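Local coordinates for tryptase inhibitor (Rhipicephalus appendiculatus, PDB 2UUX), which inhibits human tryptase, consistent with serine-protease inhibitor activity, the part described here being its modified Kunitz domain, at residues Ala2-Pro7 with Gly29-Val34. Sequence-based numbering, arbitrary orientation. Where two conformers were deposited one is given.
Sequences AECTVP and GNCCKV
The disulfide C4–C31 ties the N-terminal segment of this modified Kunitz domain to the turn that leads into strand 32-37 of its two-stranded antiparallel hairpin, and K33 illustrates how a lysine can start beside such a bridge and finish on backbone and charge together. Its CB rests 3.9 Å from C4 SG. With CG anti to the backbone N (chi1 -167°), and the next two torsions also extended, the methylenes reach across the N-terminal segment, roughly at right angles to it. CG stays 4.1 Å from C4 O; CD and CE close on that oxygen, CD meeting V6 CG2 as well (4.0 Å), where the two side chains cross at about a right angle. A bend at chi4 (64°) turns NZ onto C4 O, at 2.7 Å and nearly in line with the carbonyl bond (166°). The ammonium also forms a long salt bridge to E3, OE1 to NZ 3.6 Å, and a water that accepts from NZ and donates to OE1 spans the same gap. Losing the ammonium to a leucine here would probably cost the C4 carbonyl its lysine donor and leave the E3 carboxylate without this positive mate. Farther along, P7 CG comes up to G29 CA, a glycine with positive phi. C32, bonded to C49, turns its side chain to the other flank of the strand, while its carbonyl O lies 3.5 Å from C4 CB.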
loop_
_atom_site.group_PDB
_atom_site.type_symbol
_atom_site.label_atom_id
_atom_site.label_comp_id
_atom_site.label_asym_id
_atom_site.label_seq_id
_atom_site.Cartn_x
_atom_site.Cartn_y
_atom_site.Cartn_z
ATOM N N ALA A 2 -8.570 -10.663 -9.753
ATOM C CA ALA A 2 -7.127 -10.534 -9.443
ATOM C C ALA A 2 -6.851 -9.234 -8.695
ATOM O O ALA A 2 -6.813 -8.151 -9.298
ATOM C CB ALA A 2 -6.272 -10.595 -10.682
ATOM N N GLU A 3 -6.649 -9.357 -7.383
ATOM C CA GLU A 3 -6.303 -8.238 -6.536
ATOM C C GLU A 3 -5.023 -8.597 -5.801
ATOM O O GLU A 3 -4.434 -9.651 -6.030
ATOM C CB GLU A 3 -7.427 -7.901 -5.535
ATOM C CG GLU A 3 -7.998 -9.117 -4.810
ATOM C CD GLU A 3 -8.182 -8.954 -3.297
ATOM O OE1 GLU A 3 -8.127 -7.826 -2.738
ATOM O OE2 GLU A 3 -8.384 -10.012 -2.667
ATOM N N CYS A 4 -4.596 -7.706 -4.922
ATOM C CA CYS A 4 -3.416 -7.928 -4.128
ATOM C C CYS A 4 -3.829 -8.336 -2.705
ATOM O O CYS A 4 -4.460 -7.563 -1.979
ATOM C CB CYS A 4 -2.625 -6.637 -4.133
ATOM S SG CYS A 4 -1.152 -6.704 -3.201
ATOM N N THR A 5 -3.480 -9.558 -2.308
ATOM C CA THR A 5 -3.776 -10.085 -0.959
ATOM C C THR A 5 -2.584 -9.886 -0.049
ATOM O O THR A 5 -1.449 -10.202 -0.417
ATOM C CB THR A 5 -4.120 -11.579 -1.052
ATOM O OG1 THR A 5 -5.281 -11.728 -1.902
ATOM C CG2 THR A 5 -4.339 -12.232 0.353
ATOM N N VAL A 6 -2.824 -9.369 1.164
ATOM C CA VAL A 6 -1.757 -9.227 2.155
ATOM C C VAL A 6 -1.212 -10.641 2.510
ATOM O O VAL A 6 -1.992 -11.550 2.868
ATOM C CB VAL A 6 -2.262 -8.490 3.404
ATOM C CG1 VAL A 6 -1.173 -8.457 4.426
ATOM C CG2 VAL A 6 -2.771 -7.087 3.042
ATOM N N PRO A 7 0.096 -10.864 2.294
ATOM C CA PRO A 7 0.596 -12.227 2.505
ATOM C C PRO A 7 0.711 -12.608 3.964
ATOM O O PRO A 7 0.610 -11.766 4.858
ATOM C CB PRO A 7 1.989 -12.231 1.839
ATOM C CG PRO A 7 2.307 -10.814 1.455
ATOM C CD PRO A 7 1.112 -9.954 1.735
ATOM N N GLY A 29 4.687 -7.650 -0.297
ATOM C CA GLY A 29 5.466 -8.820 -0.694
ATOM C C GLY A 29 5.699 -8.937 -2.186
ATOM O O GLY A 29 6.831 -8.876 -2.639
ATOM N N ASN A 30 4.627 -9.118 -2.950
ATOM C CA ASN A 30 4.714 -9.274 -4.398
ATOM C C ASN A 30 3.661 -8.567 -5.191
ATOM O O ASN A 30 3.495 -8.816 -6.369
ATOM C CB ASN A 30 4.707 -10.766 -4.759
ATOM C CG ASN A 30 3.443 -11.455 -4.324
ATOM O OD1 ASN A 30 2.478 -10.781 -3.941
ATOM N ND2 ASN A 30 3.442 -12.790 -4.319
ATOM N N CYS A 31 2.939 -7.659 -4.569
ATOM C CA CYS A 31 1.971 -6.853 -5.277
ATOM C C CYS A 31 1.740 -5.588 -4.500
ATOM O O CYS A 31 1.945 -5.538 -3.282
ATOM C CB CYS A 31 0.676 -7.645 -5.468
ATOM S SG CYS A 31 -0.090 -8.272 -3.962
ATOM N N CYS A 32 1.321 -4.570 -5.224
ATOM C CA CYS A 32 1.026 -3.290 -4.671
ATOM C C CYS A 32 -0.455 -3.174 -4.328
ATOM O O CYS A 32 -1.321 -3.551 -5.117
ATOM C CB CYS A 32 1.402 -2.224 -5.675
ATOM S SG CYS A 32 3.198 -2.086 -5.872
ATOM N N LYS A 33 -0.727 -2.660 -3.139
ATOM C CA LYS A 33 -2.065 -2.533 -2.630
ATOM C C LYS A 33 -2.306 -1.083 -2.248
ATOM O O LYS A 33 -1.466 -0.447 -1.624
ATOM C CB LYS A 33 -2.240 -3.443 -1.427
ATOM C CG LYS A 33 -3.646 -3.615 -1.030
ATOM C CD LYS A 33 -3.791 -4.758 -0.020
ATOM C CE LYS A 33 -5.243 -5.068 0.247
ATOM N NZ LYS A 33 -6.000 -5.586 -0.941
ATOM N N VAL A 34 -3.450 -0.566 -2.644
ATOM C CA VAL A 34 -3.764 0.838 -2.494
ATOM C C VAL A 34 -4.657 1.083 -1.256
ATOM O O VAL A 34 -5.610 0.323 -0.977
ATOM C CB VAL A 34 -4.337 1.454 -3.774
ATOM C CG1 VAL A 34 -5.729 1.046 -3.937
ATOM C CG2 VAL A 34 -4.169 2.968 -3.763
HETATM O O HOH W 1 -8.322 -7.154 -0.163
#